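Local coordinates for VP4 protein (PDB 3P06) that probably cleaves the viral polyprotein into its final products as a serine protease, and is captured here as an intramolecular acyl-enzyme, at residues A[28-31]-A[32-36]; A[65-68]-A[69-72]; A[89-92]-A[93-97]; A[137-140]-A[141-145]; A[164-167]-A[168-171]. All blocks are in the same frame, centred on the assembly; numbering follows the deposited sequence.

In the fold
The five local contacts are spread over the protease fold, and two pairs of them meet. Interactions 1 and 3 touch where Met28 CE packs on Ile89 CG2 (3.5 Å) and Val30 CG2 on Ile89 CD1 (3.8 Å). Interactions 2 and 5 meet at Pro71 CG and Leu166 CD1, 3.7 Å apart. Interaction 4 holds Lys141, predicted to be an active-site residue, whose side chain lies about 4 Å from that of Ser102, the predicted nucleophile. The side chains of Glu66 in interaction 2 and Leu169 in interaction 5 lie about 8 Å and 11 Å from that of Ser102. Interactions 3 and 5 lie farthest apart, their centres about 28 Å from each other.

Interaction 1 of 5, residues A[28-31]-A[32-36]; sequences MAVK and GDLSE
Val30 and Leu34 turn their side chains toward each other as the chain leaves strand 21-31, and the two groups cross at about a right angle. A single methyl of the valine does the touching: Val30 CG1 fits against both branches of the leucine, 3.9 Å from Leu34 CD2. The branch that makes this contact stands opposite Val30 N (chi1 -178°). Leu34 CD1 also reaches back over the backbone and rests 3.6 Å from Lys31 O. Branched aliphatic residues suit this inner side of the bend, where Leu34 also packs on Leu79.

Lys31 leads the other way. Its chain, bent near its end, carries NZ to the backbone oxygens of Ala110 and Leu113, so this long polar group serves the region around the end of helix 104-111 and not the bend. Gly32 follows with a positive phi of 104°, in a backbone conformation where the lack of a CB avoids crowding against the preceding carbonyl oxygen. Thr77 OG1 bonds to both Gly32 O and Leu34 N, tying the turning backbone to strand 75-81.

Farther on, Asp33 OD2 is gripped twice by one residue. Ser35 OG lies 2.7 Å from Asp33 OD2, on its syn lone pair, and Ser35 N gives it a fairly straight bond of 3.0 Å, with an angle of 166° at the hydrogen. This backbone-to-carboxylate bond defines an Asx turn, which here leads from the end of a strand in the mixed sheet into a short 3-10 segment.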
# COMPACT_ATOMS: atom_id res chain seq x y z
N MSE A 28 3.33 0.35 2.66
CA MSE A 28 2.19 0.08 3.52
C MSE A 28 1.41 1.38 3.63
O MSE A 28 2.01 2.47 3.74
CB MSE A 28 2.68 -0.33 4.93
CG MSE A 28 1.45 -0.59 5.79
SE MSE A 28 1.80 -1.20 7.64
CE MSE A 28 2.26 -2.99 7.10
N ALA A 29 0.10 1.29 3.54
CA ALA A 29 -0.76 2.45 3.87
C ALA A 29 -0.91 2.34 5.42
O ALA A 29 -1.65 1.48 5.91
CB ALA A 29 -2.17 2.29 3.22
N VAL A 30 -0.21 3.20 6.16
CA VAL A 30 -0.14 3.02 7.61
C VAL A 30 -1.17 3.96 8.23
O VAL A 30 -1.37 5.12 7.79
CB VAL A 30 1.24 3.43 8.16
CG1 VAL A 30 1.31 3.18 9.78
CG2 VAL A 30 2.36 2.73 7.40
N LYS A 31 -1.80 3.52 9.30
CA LYS A 31 -2.74 4.39 9.99
C LYS A 31 -1.99 5.43 10.80
O LYS A 31 -1.07 5.09 11.54
CB LYS A 31 -3.60 3.58 10.94
CG LYS A 31 -4.52 2.60 10.21
CD LYS A 31 -5.24 1.76 11.31
CE LYS A 31 -6.27 2.64 11.98
NZ LYS A 31 -7.62 2.33 11.36
N GLY A 32 -2.43 6.69 10.68
CA GLY A 32 -1.80 7.79 11.41
C GLY A 32 -0.90 8.65 10.50
O GLY A 32 -0.64 8.34 9.32
N ASP A 33 -0.46 9.76 11.09
CA ASP A 33 0.38 10.69 10.47
C ASP A 33 1.85 10.30 10.82
O ASP A 33 2.35 10.61 11.91
CB ASP A 33 0.02 12.15 10.93
CG ASP A 33 1.14 13.20 10.55
OD1 ASP A 33 1.04 14.39 11.01
OD2 ASP A 33 2.08 12.89 9.76
N LEU A 34 2.52 9.69 9.85
CA LEU A 34 3.93 9.29 10.00
C LEU A 34 4.80 10.08 9.02
O LEU A 34 5.89 9.63 8.67
CB LEU A 34 4.09 7.77 9.81
CG LEU A 34 3.65 6.88 11.05
CD1 LEU A 34 2.11 6.73 11.23
CD2 LEU A 34 4.24 5.47 10.89
N SER A 35 4.36 11.33 8.66
CA SER A 35 5.06 12.11 7.60
C SER A 35 6.50 12.46 8.00
O SER A 35 7.31 12.78 7.15
CB SER A 35 4.33 13.40 7.34
OG SER A 35 4.21 14.13 8.58
N GLU A 36 6.83 12.37 9.29
CA GLU A 36 8.19 12.64 9.70
C GLU A 36 9.14 11.51 9.24
O GLU A 36 10.35 11.66 9.28
CB GLU A 36 8.25 12.87 11.22
CG GLU A 36 8.07 11.55 12.04
CD GLU A 36 6.54 11.14 12.31
OE1 GLU A 36 5.55 11.80 11.77
OE2 GLU A 36 6.35 10.12 13.10

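Interaction 2 of 5, residues A[65-68]-A[69-72]; sequences DEAE and KLPI
Ala67 O takes the N-H of Leu70 at 3.2 Å, and the leucine side chain folds over the same oxygen. The bond is fairly straight at the hydrogen (162°), but the donor stands above the carbonyl plane, not on a lone pair. It closes a type I beta turn from Ala67 to Leu70, by which the chain leaves helix 64-67. Leu70 CB and CG both lie 3.4 Å from Ala67 O, and Leu70 CD1 is 3.8 Å from Ala67 CA. One residue earlier, Lys69 N bonds to Glu66 O at 3.2 Å, again from above the plane.

Lys69 lays its aliphatic chain back over the last residues of the helix, with Lys69 CE 3.4 Å from Asp65 O. The bend at chi3 (-94°) brings CE there, and chi4 then sets the direction of NZ, which stays 6.5 Å from Asp65 OD2, too far for a salt bridge. A long, flexible lysine suits this exposed flank, whereas Leu70 and the small Ala67 suit the buried one. Pro71 then centres an inverse gamma turn.

Residues 69-72 lie in the loop between helix 64-67 and strand 75-81. Ala67 and Leu70 pack on Trp103, and Leu70 also meets Cys108 of helix 104-111 and Ile55 of strand 54-58.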
# COMPACT_ATOMS: atom_id res chain seq x y z
N ASP A 65 -6.70 14.45 -7.37
CA ASP A 65 -8.16 14.57 -7.48
C ASP A 65 -8.88 13.26 -7.15
O ASP A 65 -9.92 13.29 -6.50
CB ASP A 65 -8.57 15.01 -8.91
CG ASP A 65 -8.15 16.46 -9.24
OD1 ASP A 65 -7.75 17.20 -8.32
OD2 ASP A 65 -8.20 16.87 -10.44
N GLU A 66 -8.37 12.12 -7.64
CA GLU A 66 -8.93 10.83 -7.28
C GLU A 66 -8.63 10.48 -5.80
O GLU A 66 -9.46 9.91 -5.14
CB GLU A 66 -8.38 9.72 -8.20
CG GLU A 66 -9.13 8.38 -8.09
CD GLU A 66 -8.44 7.22 -8.92
OE1 GLU A 66 -7.93 7.48 -10.03
OE2 GLU A 66 -8.42 6.07 -8.42
N ALA A 67 -7.42 10.78 -5.31
CA ALA A 67 -7.11 10.59 -3.89
C ALA A 67 -8.10 11.39 -2.99
O ALA A 67 -8.53 10.89 -1.93
CB ALA A 67 -5.62 10.99 -3.58
N GLU A 68 -8.45 12.63 -3.39
CA GLU A 68 -9.35 13.50 -2.57
C GLU A 68 -10.80 12.98 -2.52
O GLU A 68 -11.58 13.41 -1.67
CB GLU A 68 -9.35 14.95 -3.05
CG GLU A 68 -8.10 15.69 -2.69
CD GLU A 68 -7.96 16.97 -3.50
OE1 GLU A 68 -8.66 17.15 -4.52
OE2 GLU A 68 -7.08 17.77 -3.15
N LYS A 69 -11.15 12.05 -3.41
CA LYS A 69 -12.52 11.50 -3.41
C LYS A 69 -12.64 10.23 -2.59
O LYS A 69 -13.72 9.67 -2.50
CB LYS A 69 -12.98 11.28 -4.82
CG LYS A 69 -13.31 12.61 -5.54
CD LYS A 69 -13.89 12.37 -6.93
CE LYS A 69 -12.79 12.42 -8.00
NZ LYS A 69 -13.29 13.01 -9.29
N LEU A 70 -11.52 9.77 -1.99
CA LEU A 70 -11.53 8.54 -1.19
C LEU A 70 -12.32 8.70 0.12
O LEU A 70 -12.27 9.76 0.75
CB LEU A 70 -10.09 8.04 -0.90
CG LEU A 70 -9.30 7.62 -2.12
CD1 LEU A 70 -7.76 7.46 -1.83
CD2 LEU A 70 -9.92 6.35 -2.68
N PRO A 71 -13.03 7.64 0.54
CA PRO A 71 -13.83 7.63 1.80
C PRO A 71 -12.91 7.31 2.99
O PRO A 71 -13.13 6.35 3.70
CB PRO A 71 -14.88 6.51 1.57
CG PRO A 71 -14.23 5.62 0.52
CD PRO A 71 -13.12 6.36 -0.21
N ILE A 72 -11.82 8.04 3.13
CA ILE A 72 -10.88 7.84 4.23
C ILE A 72 -11.17 9.01 5.20
O ILE A 72 -11.16 10.20 4.78
CB ILE A 72 -9.42 7.88 3.70
CG1 ILE A 72 -9.13 6.62 2.85
CG2 ILE A 72 -8.41 8.09 4.85
CD1 ILE A 72 -7.84 6.67 2.12

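Interaction 3 of 5, residues A[89-92]-A[93-97]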
# COMPACT_ATOMS: atom_id res chain seq x y z
N ILE A 89 6.81 -2.31 11.14
CA ILE A 89 7.42 -2.30 9.84
C ILE A 89 8.82 -1.75 9.91
O ILE A 89 9.15 -1.04 10.82
CB ILE A 89 6.63 -1.39 8.82
CG1 ILE A 89 6.46 0.05 9.40
CG2 ILE A 89 5.31 -2.03 8.55
CD1 ILE A 89 5.54 0.97 8.58
N LEU A 90 9.60 -2.02 8.89
CA LEU A 90 10.88 -1.42 8.79
C LEU A 90 10.85 -0.54 7.51
O LEU A 90 10.65 -1.04 6.39
CB LEU A 90 11.92 -2.50 8.71
CG LEU A 90 13.41 -2.10 8.57
CD1 LEU A 90 13.79 -1.10 9.61
CD2 LEU A 90 14.28 -3.32 8.84
N VAL A 91 11.07 0.75 7.71
CA VAL A 91 10.97 1.77 6.67
C VAL A 91 12.43 2.13 6.32
O VAL A 91 13.20 2.55 7.19
CB VAL A 91 10.19 3.01 7.21
CG1 VAL A 91 10.09 4.17 6.16
CG2 VAL A 91 8.73 2.60 7.62
N PRO A 92 12.80 1.96 5.06
CA PRO A 92 14.21 2.23 4.68
C PRO A 92 14.39 3.75 4.57
O PRO A 92 13.41 4.49 4.35
CB PRO A 92 14.35 1.56 3.31
CG PRO A 92 12.84 1.71 2.71
CD PRO A 92 11.95 1.46 3.94
N ASP A 93 15.62 4.20 4.77
CA ASP A 93 15.94 5.62 4.63
C ASP A 93 16.01 5.96 3.12
O ASP A 93 15.73 7.07 2.74
CB ASP A 93 17.28 5.89 5.26
CG ASP A 93 17.19 6.12 6.76
OD1 ASP A 93 16.07 6.15 7.34
OD2 ASP A 93 18.29 6.28 7.35
N ASN A 94 16.36 4.99 2.28
CA ASN A 94 16.35 5.18 0.86
C ASN A 94 15.00 4.86 0.29
O ASN A 94 14.60 3.71 0.21
CB ASN A 94 17.52 4.44 0.18
CG ASN A 94 18.83 5.27 0.26
OD1 ASN A 94 19.36 5.72 -0.76
ND2 ASN A 94 19.31 5.53 1.48
N GLN A 95 14.29 5.92 -0.10
CA GLN A 95 12.87 5.78 -0.42
C GLN A 95 12.59 6.21 -1.88
O GLN A 95 13.01 7.26 -2.32
CB GLN A 95 12.08 6.64 0.51
CG GLN A 95 12.25 6.20 1.94
CD GLN A 95 11.36 6.97 2.92
OE1 GLN A 95 10.52 7.81 2.52
NE2 GLN A 95 11.58 6.72 4.22
N PRO A 96 11.89 5.37 -2.62
CA PRO A 96 11.53 5.77 -4.00
C PRO A 96 10.29 6.69 -4.03
O PRO A 96 9.42 6.70 -3.14
CB PRO A 96 11.21 4.44 -4.66
CG PRO A 96 10.59 3.62 -3.53
CD PRO A 96 11.41 4.01 -2.27
N GLN A 97 10.19 7.45 -5.10
CA GLN A 97 9.02 8.31 -5.34
C GLN A 97 7.82 7.42 -5.58
O GLN A 97 7.93 6.37 -6.28
CB GLN A 97 9.30 9.24 -6.53
CG GLN A 97 8.10 10.14 -6.84
CD GLN A 97 8.31 11.08 -8.05
OE1 GLN A 97 9.36 11.12 -8.64
NE2 GLN A 97 7.29 11.84 -8.38
O HOH W 1 13.70 5.48 7.38
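Gln95 and Pro92 are joined by the direct polar bond of this bend: Gln95 NE2 donates a hydrogen bond to Pro92 O at 2.9 Å. The donor comes almost in line with the carbonyl bond (165° at the oxygen), and the acceptor lies close to the plane of the glutamine amide. The glutamine chain puts the amide there by running extended beyond CG (chi2 -175°), reaching back to the Pro92 carbonyl. The amide has further partners: its OE1 takes the backbone N-H of Lys39, and NE2 also bonds to His37 O. A residue with both a donor and an acceptor at its end therefore suits a buried place between two pieces of backbone.

A water makes the second polar link. It donates to Val91 O at 3.0 Å and to Asp93 OD1 at 2.5 Å, a distance shorter than usual and doubtful in its exact length; it spans the bend from the strand to the first residue after it.

This is the exit of strand 88-92, an inner strand of the four-stranded antiparallel sheet, into the loop that leads to strand 98-99 at the edge of the mixed sheet. Val91 still pairs through its backbone with Val3, and Asp93 with Asn1.

The remaining contacts are van der Waals packing. Val91 CG1 lies 3.5 Å from Gln95 NE2, and Gln95 CG touches Pro92 O at 3.2 Å. Pro92 CG lies 3.7 Å from Asn94 O. The proline ring, stiff and without an N-H, closes the strand, and both it and Gln95 rest on Pro80 of strand 75-81.

Interaction 4 of 5, residues A[137-140]-A[141-145]; sequences LAVQ and KQLLV. With SO4 (sulfate ion), chain B.
Lys141 and Leu137 lie one helical turn apart and reach the same sulfate ion, which probably comes from the crystallisation liquor. The lysine runs extended beyond CG (chi3 163°, chi4 -176°), and this straight chain passes along the Leu137 carbonyl, with Lys141 CD 3.4 Å from Leu137 O. Its tip then meets the anion, Lys141 NZ standing 2.6 Å from sulfate O4. Leu137 contributes its backbone: Leu137 N bonds to sulfate O2 at 3.2 Å, and more weakly to O3. Leu136 N and Thr124 OG1 also bond to the sulfate, and Lys141 NZ bonds to Thr124.

Leu137 is the N-cap residue of helix 138-149, whose start would be expected to favour an anion. A long lysine suits its place, reaching past the first turn to the anion and to Ser102, consistent with the Ser-Lys dyad of birnavirus VP4 proteases. Lys141 N to Leu137 O, 3.0 Å, is the first in a run of i to i+4 bonds within these residues, with a wider pi-type turn at 142-145.

On another flank, Gln140 bends at chi2 (-93°) and points the same way as Leu144, its OE1 4.1 Å from Leu144 CD1. Both pack on Leu15. Val139 CG1 lies 4.3 Å from Leu143 CD1, the two aliphatic residues forming a loose apolar flank. Gln142, also bent at chi2, leads elsewhere: CG passes 3.3 Å from Ala138 O, and NE2 bonds to Arg159 O.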
# COMPACT_ATOMS: atom_id res chain seq x y z
N LEU A 137 -2.26 -4.77 -13.31
CA LEU A 137 -0.93 -5.31 -13.09
C LEU A 137 -0.89 -6.34 -12.00
O LEU A 137 0.17 -6.57 -11.45
CB LEU A 137 0.06 -4.18 -12.75
CG LEU A 137 0.28 -3.21 -13.91
CD1 LEU A 137 0.93 -1.94 -13.38
CD2 LEU A 137 1.17 -3.94 -14.93
N ALA A 138 -2.03 -6.94 -11.64
CA ALA A 138 -2.00 -7.95 -10.54
C ALA A 138 -1.06 -9.14 -10.84
O ALA A 138 -0.36 -9.64 -9.95
CB ALA A 138 -3.38 -8.46 -10.24
N VAL A 139 -1.08 -9.61 -12.08
CA VAL A 139 -0.26 -10.74 -12.42
C VAL A 139 1.25 -10.45 -12.21
O VAL A 139 1.89 -11.21 -11.55
CB VAL A 139 -0.56 -11.21 -13.84
CG1 VAL A 139 0.56 -12.13 -14.35
CG2 VAL A 139 -1.89 -11.96 -13.78
N GLN A 140 1.74 -9.32 -12.71
CA GLN A 140 3.11 -8.85 -12.47
C GLN A 140 3.43 -8.62 -10.98
O GLN A 140 4.57 -8.90 -10.56
CB GLN A 140 3.42 -7.58 -13.25
CG GLN A 140 3.29 -7.73 -14.72
CD GLN A 140 4.60 -8.09 -15.36
OE1 GLN A 140 5.41 -8.86 -14.80
NE2 GLN A 140 4.83 -7.54 -16.57
N LYS A 141 2.44 -8.15 -10.19
CA LYS A 141 2.64 -7.95 -8.73
C LYS A 141 2.68 -9.29 -8.01
O LYS A 141 3.42 -9.46 -7.03
CB LYS A 141 1.65 -6.93 -8.13
CG LYS A 141 1.95 -5.53 -8.71
CD LYS A 141 0.77 -4.59 -8.69
CE LYS A 141 1.31 -3.16 -8.87
NZ LYS A 141 0.05 -2.42 -8.72
N GLN A 142 1.91 -10.24 -8.51
CA GLN A 142 2.00 -11.61 -8.03
C GLN A 142 3.41 -12.13 -8.28
O GLN A 142 4.06 -12.66 -7.36
CB GLN A 142 0.95 -12.57 -8.70
CG GLN A 142 -0.50 -12.39 -8.17
CD GLN A 142 -0.72 -13.03 -6.79
OE1 GLN A 142 0.18 -13.07 -5.94
NE2 GLN A 142 -1.93 -13.48 -6.55
N LEU A 143 3.89 -11.98 -9.51
CA LEU A 143 5.18 -12.57 -9.90
C LEU A 143 6.35 -11.96 -9.22
O LEU A 143 7.32 -12.65 -8.91
CB LEU A 143 5.44 -12.39 -11.44
CG LEU A 143 4.68 -13.32 -12.32
CD1 LEU A 143 4.73 -12.81 -13.79
CD2 LEU A 143 5.28 -14.67 -12.24
N LEU A 144 6.33 -10.64 -9.04
CA LEU A 144 7.52 -9.94 -8.58
C LEU A 144 7.46 -9.57 -7.13
O LEU A 144 8.47 -9.17 -6.57
CB LEU A 144 7.73 -8.64 -9.39
CG LEU A 144 8.06 -8.92 -10.90
CD1 LEU A 144 7.92 -7.65 -11.77
CD2 LEU A 144 9.40 -9.65 -11.09
N VAL A 145 6.29 -9.63 -6.50
CA VAL A 145 6.24 -9.25 -5.11
C VAL A 145 5.63 -10.31 -4.22
O VAL A 145 6.29 -10.80 -3.27
CB VAL A 145 5.45 -7.90 -4.88
CG1 VAL A 145 5.50 -7.51 -3.40
CG2 VAL A 145 6.03 -6.79 -5.73
S SO4 B . -3.07 -2.59 -10.33
O1 SO4 B . -4.06 -2.40 -9.30
O2 SO4 B . -2.65 -3.99 -10.28
O3 SO4 B . -3.72 -2.31 -11.59
O4 SO4 B . -1.92 -1.73 -10.28

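Interaction 5 of 5, residues A[164-167]-A[168-171]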
# COMPACT_ATOMS: atom_id res chain seq x y z
N VAL A 164 -14.22 -6.84 -5.54
CA VAL A 164 -14.70 -5.84 -6.45
C VAL A 164 -15.14 -4.57 -5.72
O VAL A 164 -14.90 -3.47 -6.21
CB VAL A 164 -15.83 -6.44 -7.35
CG1 VAL A 164 -16.34 -5.37 -8.32
CG2 VAL A 164 -15.27 -7.63 -8.14
N THR A 165 -15.77 -4.71 -4.57
CA THR A 165 -16.30 -3.54 -3.85
C THR A 165 -15.45 -3.26 -2.58
O THR A 165 -14.82 -4.15 -2.06
CB THR A 165 -17.81 -3.68 -3.44
OG1 THR A 165 -17.92 -4.67 -2.41
CG2 THR A 165 -18.73 -4.09 -4.63
N LEU A 166 -15.47 -2.02 -2.11
CA LEU A 166 -14.78 -1.67 -0.87
C LEU A 166 -15.38 -2.52 0.28
O LEU A 166 -14.65 -3.02 1.15
CB LEU A 166 -14.93 -0.17 -0.58
CG LEU A 166 -14.00 0.78 -1.32
CD1 LEU A 166 -14.11 2.13 -0.59
CD2 LEU A 166 -12.56 0.24 -1.29
N GLU A 167 -16.70 -2.74 0.25
CA GLU A 167 -17.32 -3.63 1.23
C GLU A 167 -16.72 -5.06 1.24
O GLU A 167 -16.41 -5.61 2.32
CB GLU A 167 -18.86 -3.66 1.13
CG GLU A 167 -19.52 -4.36 2.30
CD GLU A 167 -18.84 -4.03 3.67
OE1 GLU A 167 -18.60 -2.82 4.01
OE2 GLU A 167 -18.53 -5.00 4.41
N GLN A 168 -16.50 -5.64 0.06
CA GLN A 168 -15.83 -6.97 -0.01
C GLN A 168 -14.39 -6.94 0.49
O GLN A 168 -13.94 -7.86 1.17
CB GLN A 168 -15.80 -7.55 -1.40
CG GLN A 168 -17.15 -8.04 -1.86
CD GLN A 168 -17.20 -8.09 -3.36
OE1 GLN A 168 -16.21 -7.77 -4.05
NE2 GLN A 168 -18.34 -8.46 -3.89
N LEU A 169 -13.66 -5.88 0.15
CA LEU A 169 -12.28 -5.76 0.56
C LEU A 169 -12.21 -5.67 2.10
O LEU A 169 -11.35 -6.31 2.73
CB LEU A 169 -11.67 -4.51 -0.10
CG LEU A 169 -10.26 -4.14 0.36
CD1 LEU A 169 -9.26 -5.21 0.08
CD2 LEU A 169 -9.84 -2.85 -0.28
N ARG A 170 -13.11 -4.87 2.71
CA ARG A 170 -13.18 -4.82 4.20
C ARG A 170 -13.37 -6.18 4.87
O ARG A 170 -12.76 -6.44 5.91
CB ARG A 170 -14.25 -3.85 4.71
CG ARG A 170 -13.95 -2.45 4.31
CD ARG A 170 -14.89 -1.48 4.95
NE ARG A 170 -14.61 -0.18 4.37
CZ ARG A 170 -15.40 0.46 3.51
NH1 ARG A 170 -16.58 -0.06 3.15
NH2 ARG A 170 -15.01 1.66 3.05
N GLN A 171 -14.23 -7.02 4.30
CA GLN A 171 -14.50 -8.35 4.85
C GLN A 171 -13.23 -9.23 4.77
O GLN A 171 -12.90 -9.93 5.70
CB GLN A 171 -15.67 -9.02 4.12
CG GLN A 171 -17.09 -8.46 4.45
CD GLN A 171 -17.44 -8.51 5.96
OE1 GLN A 171 -17.95 -9.50 6.45
NE2 GLN A 171 -17.16 -7.42 6.68
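Gln168 lays its side chain across Thr165 at about a right angle, with Gln168 CG 3.5 Å from Thr165 OG1. The glutamine runs extended beyond CG, which carries its amide oxygen back past the start of the helix to two backbone N-H groups. Val164 N meets Gln168 OE1 at 2.7 Å, nearly head-on to the oxygen, whereas Thr165 N approaches the same OE1 at 3.1 Å from above the amide plane. The two donors come from different directions and fix the amide.

Thr165 repays the bond: Gln168 N points at Thr165 OG1, 3.0 Å away and fairly straight. The hydroxyl is placed by a chi1 of 70°, between the backbone N and the carbonyl carbon. These reciprocal bonds form a capping box, with Thr165 as N-cap of helix 166-173. Threonine suits the position because its short hydroxyl can stand in for the missing helical acceptor, and glutamine because it is long enough to reach back. The regular pattern begins at Leu169 N to Thr165 O.

Arg170 extends to NE over the first turn, one guanidinium face lying over the Leu166 carbonyl carbon. Arg170 NH2 is 3.8 Å from Leu166 CD1. At the guanidinium edge, in its plane, Glu167 OE1 makes a long salt bridge of 3.5 Å to Arg170 NH1, the carboxylate turned 40° from the guanidinium. Arg170 NE bonds to Thr112 OG1. On the buried side, Leu166 CD2 meets Leu169 CD2 at 4.2 Å, and both leucines pack on helix 104-111, Leu166 on Cys108 and Leu169 on Ala105 and Ala109.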